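Local atomic coordinates of 432aa long hypothetical deoxyribodipyrimidine photolyase (Sulfolobus tokodaii, PDB entry 2E0I), a protein that probably repairs cyclobutane pyrimidine dimers in DNA by light-driven electron transfer from a flavin, with a second FAD as its likely light-harvesting cofactor. Residues W368-Q371 and E372-P376; A316-L319 and V320-F324; C3-F7 and R8-R12. One frame throughout, in Å; residues are numbered along the deposited sequence.

Contact 1: W368-Q371 and E372-P376; sequences WKQQ and EKFDP
Q370 and F374, one helical turn apart, meet twice: once through the backbone and once through their side chains. The N-H of F374 reaches the carbonyl O of Q370 over 3.1 Å in a nearly straight bond (172°), and the two side chains then run alongside each other in the same direction. A bend in the Q370 chain at CB-CG (chi2 73°) carries its amide to the rim of the aromatic ring, where OE1 lies 3.4 Å from CE2 of F374, close to the ring plane. Amide and ring planes stand 61° apart, so the two groups do not stack. OE1 also takes a hydrogen bond from R310, a residue the F374 side chain also touches. An alanine in place of Q370 would probably leave R310 without this acceptor and the CE2 edge of the ring without its polar neighbour. On another side of the helix, E372 gives its N-H to W368 O at 3.0 Å, and its CB rests 3.4 Å from that same oxygen, while the carboxylate leads off into an exposed position. Q371 is the buried counterpart: its extended chain brings the amide to I293 N, which donates to OE1, and to I396 O and H397 ND1, which accept from NE2. Its backbone O receives a weak bond from D375 N at 3.2 Å, and the D375 carboxylate takes up the N-H groups of F380 and I381. This is i to i+4 bonding toward the C-terminal part of helix 367-374, in the helical FAD-binding domain of photolyases.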
# COMPACT_ATOMS: atom_id res chain seq x y z
N TRP A 368 3.39 19.26 18.76
CA TRP A 368 4.35 20.35 18.70
C TRP A 368 5.79 19.90 18.87
O TRP A 368 6.68 20.38 18.18
CB TRP A 368 3.98 21.41 19.73
CG TRP A 368 2.55 21.80 19.60
CD1 TRP A 368 1.52 21.33 20.35
CD2 TRP A 368 1.97 22.63 18.59
NE1 TRP A 368 0.33 21.82 19.87
CE2 TRP A 368 0.58 22.62 18.78
CE3 TRP A 368 2.50 23.39 17.53
CZ2 TRP A 368 -0.31 23.33 17.96
CZ3 TRP A 368 1.62 24.11 16.71
CH2 TRP A 368 0.23 24.07 16.93
N LYS A 369 6.02 18.98 19.80
CA LYS A 369 7.37 18.48 20.01
C LYS A 369 7.84 17.76 18.76
O LYS A 369 8.95 17.99 18.26
CB LYS A 369 7.41 17.53 21.21
CG LYS A 369 7.81 18.22 22.50
CD LYS A 369 7.72 17.29 23.70
CE LYS A 369 8.51 17.87 24.88
NZ LYS A 369 8.24 19.33 25.12
N GLN A 370 6.98 16.89 18.25
CA GLN A 370 7.24 16.11 17.06
C GLN A 370 7.53 17.04 15.88
O GLN A 370 8.54 16.90 15.19
CB GLN A 370 6.02 15.24 16.76
CG GLN A 370 6.34 13.92 16.09
CD GLN A 370 6.97 12.94 17.03
OE1 GLN A 370 7.38 11.85 16.64
NE2 GLN A 370 7.06 13.32 18.29
N GLN A 371 6.62 17.99 15.67
CA GLN A 371 6.74 18.96 14.59
C GLN A 371 8.09 19.66 14.61
O GLN A 371 8.73 19.83 13.57
CB GLN A 371 5.63 20.00 14.70
CG GLN A 371 5.75 21.15 13.71
CD GLN A 371 4.64 22.16 13.83
OE1 GLN A 371 3.47 21.84 13.63
NE2 GLN A 371 4.99 23.39 14.16
N GLU A 372 8.50 20.07 15.80
CA GLU A 372 9.75 20.80 15.97
C GLU A 372 11.01 19.97 15.83
O GLU A 372 12.07 20.49 15.48
CB GLU A 372 9.75 21.50 17.33
CG GLU A 372 10.94 22.39 17.56
CD GLU A 372 10.70 23.41 18.64
OE1 GLU A 372 9.76 24.23 18.48
OE2 GLU A 372 11.43 23.40 19.66
N LYS A 373 10.91 18.67 16.09
CA LYS A 373 12.07 17.81 15.97
C LYS A 373 12.35 17.36 14.54
O LYS A 373 13.51 17.37 14.11
CB LYS A 373 11.91 16.57 16.85
CG LYS A 373 13.08 15.61 16.70
CD LYS A 373 12.95 14.40 17.60
CE LYS A 373 14.20 13.55 17.49
NZ LYS A 373 14.13 12.38 18.41
N PHE A 374 11.30 16.98 13.81
CA PHE A 374 11.46 16.49 12.45
C PHE A 374 11.33 17.49 11.33
O PHE A 374 11.46 17.13 10.17
CB PHE A 374 10.51 15.32 12.22
CG PHE A 374 10.79 14.16 13.11
CD1 PHE A 374 12.02 13.50 13.04
CD2 PHE A 374 9.86 13.74 14.06
CE1 PHE A 374 12.31 12.45 13.90
CE2 PHE A 374 10.15 12.69 14.93
CZ PHE A 374 11.38 12.04 14.86
N ASP A 375 11.07 18.75 11.67
CA ASP A 375 10.99 19.81 10.68
C ASP A 375 11.40 21.10 11.38
O ASP A 375 10.65 22.07 11.44
CB ASP A 375 9.57 19.94 10.13
CG ASP A 375 9.53 20.65 8.77
OD1 ASP A 375 8.45 21.15 8.39
OD2 ASP A 375 10.58 20.69 8.08
N PRO A 376 12.63 21.12 11.92
CA PRO A 376 13.20 22.26 12.64
C PRO A 376 13.15 23.59 11.90
O PRO A 376 12.96 24.65 12.50
CB PRO A 376 14.62 21.81 12.93
CG PRO A 376 14.93 20.96 11.76
CD PRO A 376 13.69 20.13 11.64

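Contact 2: A316-L319 and V320-F324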
# COMPACT_ATOMS: atom_id res chain seq x y z
N ALA A 316 -2.13 9.85 11.44
CA ALA A 316 -3.03 8.80 11.87
C ALA A 316 -3.28 8.92 13.38
O ALA A 316 -4.40 8.73 13.85
CB ALA A 316 -2.44 7.44 11.52
N PHE A 317 -2.22 9.23 14.12
CA PHE A 317 -2.32 9.39 15.56
C PHE A 317 -3.34 10.49 15.88
O PHE A 317 -4.28 10.28 16.63
CB PHE A 317 -0.95 9.77 16.14
CG PHE A 317 -1.01 10.31 17.55
CD1 PHE A 317 -1.15 9.45 18.64
CD2 PHE A 317 -0.93 11.69 17.79
CE1 PHE A 317 -1.22 9.96 19.96
CE2 PHE A 317 -1.00 12.21 19.10
CZ PHE A 317 -1.14 11.33 20.18
N PHE A 318 -3.12 11.65 15.28
CA PHE A 318 -3.97 12.82 15.49
C PHE A 318 -5.46 12.56 15.24
O PHE A 318 -6.32 13.05 15.98
CB PHE A 318 -3.49 13.95 14.59
CG PHE A 318 -4.07 15.29 14.95
CD1 PHE A 318 -3.48 16.06 15.95
CD2 PHE A 318 -5.22 15.76 14.33
CE1 PHE A 318 -4.02 17.28 16.30
CE2 PHE A 318 -5.77 16.99 14.68
CZ PHE A 318 -5.17 17.75 15.67
N LEU A 319 -5.77 11.80 14.20
CA LEU A 319 -7.17 11.54 13.91
C LEU A 319 -7.81 10.61 14.93
O LEU A 319 -8.96 10.80 15.33
CB LEU A 319 -7.34 10.93 12.51
CG LEU A 319 -8.77 10.52 12.16
CD1 LEU A 319 -9.62 11.76 11.97
CD2 LEU A 319 -8.78 9.66 10.90
N VAL A 320 -7.07 9.60 15.37
CA VAL A 320 -7.64 8.65 16.29
C VAL A 320 -7.57 9.04 17.76
O VAL A 320 -8.60 9.07 18.45
CB VAL A 320 -6.98 7.27 16.11
CG1 VAL A 320 -7.64 6.27 17.04
CG2 VAL A 320 -7.10 6.83 14.66
N LYS A 321 -6.37 9.36 18.24
CA LYS A 321 -6.18 9.70 19.64
C LYS A 321 -6.32 11.15 20.04
O LYS A 321 -6.14 11.49 21.20
CB LYS A 321 -4.83 9.14 20.11
CG LYS A 321 -4.85 7.63 20.16
CD LYS A 321 -3.53 7.03 20.59
CE LYS A 321 -3.63 5.51 20.63
NZ LYS A 321 -2.32 4.86 20.96
N VAL A 322 -6.66 12.02 19.10
CA VAL A 322 -6.83 13.43 19.43
C VAL A 322 -8.19 13.93 18.98
O VAL A 322 -8.88 14.58 19.75
CB VAL A 322 -5.69 14.30 18.82
CG1 VAL A 322 -5.98 15.77 19.02
CG2 VAL A 322 -4.37 13.96 19.49
N LEU A 323 -8.58 13.63 17.75
CA LEU A 323 -9.88 14.08 17.27
C LEU A 323 -10.91 13.01 17.60
O LEU A 323 -12.10 13.17 17.34
CB LEU A 323 -9.85 14.32 15.75
CG LEU A 323 -8.89 15.40 15.22
CD1 LEU A 323 -8.99 15.48 13.72
CD2 LEU A 323 -9.22 16.75 15.84
N PHE A 324 -10.42 11.92 18.18
CA PHE A 324 -11.23 10.78 18.58
C PHE A 324 -12.20 10.29 17.49
O PHE A 324 -13.42 10.17 17.70
CB PHE A 324 -11.98 11.15 19.88
CG PHE A 324 -12.50 9.96 20.64
CD1 PHE A 324 -11.77 8.79 20.72
CD2 PHE A 324 -13.73 10.04 21.31
CE1 PHE A 324 -12.25 7.69 21.45
CE2 PHE A 324 -14.22 8.95 22.05
CZ PHE A 324 -13.48 7.78 22.12
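K321 N bonds to F317 O at 2.8 Å, closing a regular helical turn as V320 N does with A316 O. Next comes L323 N to F318 O at 2.9 Å, a bond that spans five residues instead of four and marks a pi-type widening; V322 N adds a weak bond to the same oxygen at 3.3 Å. F324, with positive phi, leaves the helical path. V322 and L323 both pack on the F318 ring. V322 CG1 makes a CH-pi contact over one face, 4.0 Å from the centroid and 24° off the normal, while L323 CG comes obliquely to F318 CE2 at 3.5 Å. The F317 ring, carried by a chi1 of 165° that sets CG opposite the backbone N, comes up against K321 and V322; its CE1 lies 3.7 Å from K321 CB, and the methyl CG2 of V322 nears CE2. The K321 chain extends past this ring to S355 and R363 O, with F362 as a cation-pi partner. A316, on this part of helix 309-322 in the FAD-binding domain, touches the FAD. Around the turn, helix 343-353 packs against A316, L319 and V320 through W350, helix 278-286 receives L319 and L323, and helix 414-427 lies against V322 and F324.

Contact 3: C3-F7 and R8-R12; sequences CIFIF and RRDLR. With FAD (flavin-adenine dinucleotide), chain F.
A chi1 of 45° places CG of D10 between its own backbone N and carbonyl carbon, bringing the carboxylate close to the end of the preceding strand, where it meets F5 and F7. OD1 accepts the N-H of R8 at 2.9 Å (164°), met on the syn side and 27° out of the carboxylate plane; it also sits 3.3 Å from F7 CA. OD2 faces the rim of the F5 ring, 3.2 Å from CZ and near the ring plane. With its CG anti to the carbonyl carbon, the F7 ring offers its face to the edge of F5, F5 CE2 standing over its centre. The edge of F7 in turn borders two backbone oxygens, those of D10 and R12, with R12 O 3.4 Å from CE1. Strand 2-7 is the middle strand of the five-stranded parallel sheet of the N-terminal Rossmann-like domain, tied to C26 by the disulfide of C3, and the turn after its C-terminal end is where such folds commonly receive a nucleotide cofactor. Here it brings R8 O 3.6 Å from N1 of the FAD and R9 CD 3.4 Å from the ribityl O2'. The guanidinium of R9 is engaged by D98, with Y127 as a cation-pi partner, and R8 is paired with D107. Beyond D10 the chain makes an inverse gamma turn centred on L11, closed by R12 N to D10 O at 2.7 Å; CD2 of L11 folds back to F7 CB, and helix 48-66 touches both residues.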
# COMPACT_ATOMS: atom_id res chain seq x y z
N CYS A 3 -1.20 -22.45 -22.04
CA CYS A 3 -1.76 -21.93 -20.82
C CYS A 3 -1.74 -20.41 -20.69
O CYS A 3 -1.14 -19.70 -21.50
CB CYS A 3 -1.08 -22.59 -19.62
SG CYS A 3 0.62 -22.07 -19.23
N ILE A 4 -2.44 -19.92 -19.66
CA ILE A 4 -2.58 -18.49 -19.38
C ILE A 4 -2.01 -18.03 -18.04
O ILE A 4 -2.13 -18.72 -17.02
CB ILE A 4 -4.08 -18.09 -19.40
CG1 ILE A 4 -4.58 -18.02 -20.84
CG2 ILE A 4 -4.30 -16.76 -18.68
CD1 ILE A 4 -6.01 -17.56 -20.95
N PHE A 5 -1.37 -16.87 -18.04
CA PHE A 5 -0.85 -16.31 -16.81
C PHE A 5 -1.58 -15.01 -16.59
O PHE A 5 -1.61 -14.15 -17.48
CB PHE A 5 0.63 -16.01 -16.86
CG PHE A 5 1.12 -15.36 -15.60
CD1 PHE A 5 1.26 -16.11 -14.42
CD2 PHE A 5 1.33 -13.99 -15.55
CE1 PHE A 5 1.59 -15.50 -13.21
CE2 PHE A 5 1.66 -13.36 -14.34
CZ PHE A 5 1.79 -14.12 -13.17
N ILE A 6 -2.16 -14.85 -15.40
CA ILE A 6 -2.91 -13.64 -15.08
C ILE A 6 -2.15 -12.72 -14.14
O ILE A 6 -1.90 -13.08 -12.98
CB ILE A 6 -4.29 -13.95 -14.43
CG1 ILE A 6 -5.14 -14.83 -15.36
CG2 ILE A 6 -5.04 -12.66 -14.12
CD1 ILE A 6 -6.45 -15.28 -14.73
N PHE A 7 -1.79 -11.53 -14.63
CA PHE A 7 -1.10 -10.54 -13.81
C PHE A 7 -2.16 -9.89 -12.93
O PHE A 7 -3.33 -9.82 -13.29
CB PHE A 7 -0.48 -9.45 -14.67
CG PHE A 7 0.68 -9.91 -15.48
CD1 PHE A 7 1.97 -9.83 -14.98
CD2 PHE A 7 0.49 -10.43 -16.76
CE1 PHE A 7 3.06 -10.24 -15.73
CE2 PHE A 7 1.57 -10.85 -17.53
CZ PHE A 7 2.86 -10.76 -17.01
N ARG A 8 -1.75 -9.40 -11.77
CA ARG A 8 -2.68 -8.73 -10.90
C ARG A 8 -2.00 -7.62 -10.13
O ARG A 8 -2.38 -6.46 -10.23
CB ARG A 8 -3.30 -9.72 -9.92
CG ARG A 8 -4.08 -10.84 -10.57
CD ARG A 8 -3.78 -12.11 -9.83
NE ARG A 8 -4.98 -12.88 -9.61
CZ ARG A 8 -5.12 -13.78 -8.65
NH1 ARG A 8 -4.11 -14.01 -7.80
NH2 ARG A 8 -6.26 -14.45 -8.51
N ARG A 9 -0.96 -8.00 -9.40
CA ARG A 9 -0.22 -7.11 -8.52
C ARG A 9 1.28 -7.38 -8.67
O ARG A 9 2.09 -6.93 -7.85
CB ARG A 9 -0.61 -7.48 -7.10
CG ARG A 9 -0.96 -6.40 -6.18
CD ARG A 9 -1.44 -7.05 -4.87
NE ARG A 9 -0.35 -6.83 -3.99
CZ ARG A 9 0.23 -7.60 -3.08
NH1 ARG A 9 1.24 -7.02 -2.49
NH2 ARG A 9 -0.13 -8.83 -2.75
N ASP A 10 1.63 -8.16 -9.70
CA ASP A 10 3.01 -8.56 -10.00
C ASP A 10 3.39 -8.04 -11.38
O ASP A 10 3.82 -8.80 -12.25
CB ASP A 10 3.09 -10.10 -9.99
CG ASP A 10 1.91 -10.76 -10.75
OD1 ASP A 10 1.09 -10.05 -11.37
OD2 ASP A 10 1.80 -12.01 -10.74
N LEU A 11 3.26 -6.73 -11.57
CA LEU A 11 3.51 -6.11 -12.86
C LEU A 11 4.95 -6.05 -13.35
O LEU A 11 5.55 -4.97 -13.45
CB LEU A 11 2.90 -4.71 -12.85
CG LEU A 11 1.46 -4.67 -12.31
CD1 LEU A 11 0.85 -3.33 -12.60
CD2 LEU A 11 0.63 -5.76 -12.95
N ARG A 12 5.51 -7.22 -13.68
CA ARG A 12 6.88 -7.33 -14.16
C ARG A 12 7.06 -8.70 -14.80
O ARG A 12 6.23 -9.59 -14.58
CB ARG A 12 7.86 -7.21 -12.99
CG ARG A 12 7.68 -8.29 -11.96
CD ARG A 12 8.72 -8.25 -10.86
NE ARG A 12 8.65 -9.44 -10.02
CZ ARG A 12 7.73 -9.64 -9.08
NH1 ARG A 12 6.80 -8.72 -8.86
NH2 ARG A 12 7.73 -10.77 -8.38
PA FAD F . -8.39 -4.02 -3.86
O1A FAD F . -7.83 -3.31 -2.69
O2A FAD F . -8.70 -3.40 -5.16
O5B FAD F . -9.90 -4.12 -3.30
C5B FAD F . -10.85 -4.99 -3.93
C4B FAD F . -12.18 -5.02 -3.17
O4B FAD F . -11.89 -4.95 -1.76
C3B FAD F . -13.04 -3.79 -3.48
O3B FAD F . -14.41 -4.09 -3.20
C2B FAD F . -12.49 -2.79 -2.46
O2B FAD F . -13.48 -1.79 -2.21
C1B FAD F . -12.39 -3.71 -1.24
N9A FAD F . -11.50 -3.15 -0.19
C8A FAD F . -10.25 -2.72 -0.38
N7A FAD F . -9.73 -2.33 0.78
C5A FAD F . -10.65 -2.51 1.72
C6A FAD F . -10.68 -2.31 3.09
N6A FAD F . -9.64 -1.79 3.72
N1A FAD F . -11.80 -2.62 3.77
C2A FAD F . -12.86 -3.10 3.15
N3A FAD F . -12.86 -3.30 1.84
C4A FAD F . -11.78 -3.02 1.10
N1 FAD F . -5.95 -6.01 -10.02
C2 FAD F . -6.57 -6.63 -11.11
O2 FAD F . -6.28 -7.78 -11.41
N3 FAD F . -7.57 -5.95 -11.81
C4 FAD F . -7.95 -4.66 -11.42
O4 FAD F . -8.83 -4.06 -12.05
C4X FAD F . -7.34 -4.05 -10.33
N5 FAD F . -7.76 -2.79 -9.89
C5X FAD F . -7.16 -2.19 -8.78
C6 FAD F . -7.65 -0.97 -8.30
C7 FAD F . -7.13 -0.41 -7.14
C7M FAD F . -7.69 0.92 -6.63
C8 FAD F . -6.11 -1.07 -6.46
C8M FAD F . -5.51 -0.48 -5.18
C9 FAD F . -5.62 -2.28 -6.94
C9A FAD F . -6.14 -2.84 -8.10
N10 FAD F . -5.69 -4.09 -8.56
C10 FAD F . -6.34 -4.72 -9.63
C1' FAD F . -4.58 -4.79 -7.88
C2' FAD F . -5.03 -5.57 -6.65
O2' FAD F . -4.26 -5.17 -5.51
C3' FAD F . -4.89 -7.08 -6.88
O3' FAD F . -5.77 -7.48 -7.94
C4' FAD F . -5.24 -7.86 -5.61
O4' FAD F . -4.89 -9.24 -5.80
C5' FAD F . -6.73 -7.75 -5.29
O5' FAD F . -6.96 -7.77 -3.88
P FAD F . -7.05 -6.38 -3.06
O1P FAD F . -7.54 -6.71 -1.70
O2P FAD F . -5.78 -5.64 -3.20
O3P FAD F . -8.23 -5.62 -3.85

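Overall arrangement
Contacts 1 and 2 share the FAD-binding domain, their centres 18 Å apart and their nearest atoms about 7 Å apart. Helix 309-322 bridges them: it holds contact 2 near its end and sends R310 and L314 to contact 1, while Y291 meets rings of both, W368 and F318. The side chain of A316 comes within about 4 Å of the FAD of this domain, and that of Q370 stays about 11 Å from a bound FAD. Contact 3 lies across the chain's centre, its own centre 44 Å from contact 1 and 39 Å from contact 2, and lines the pocket of the second FAD, probably the light-harvesting one.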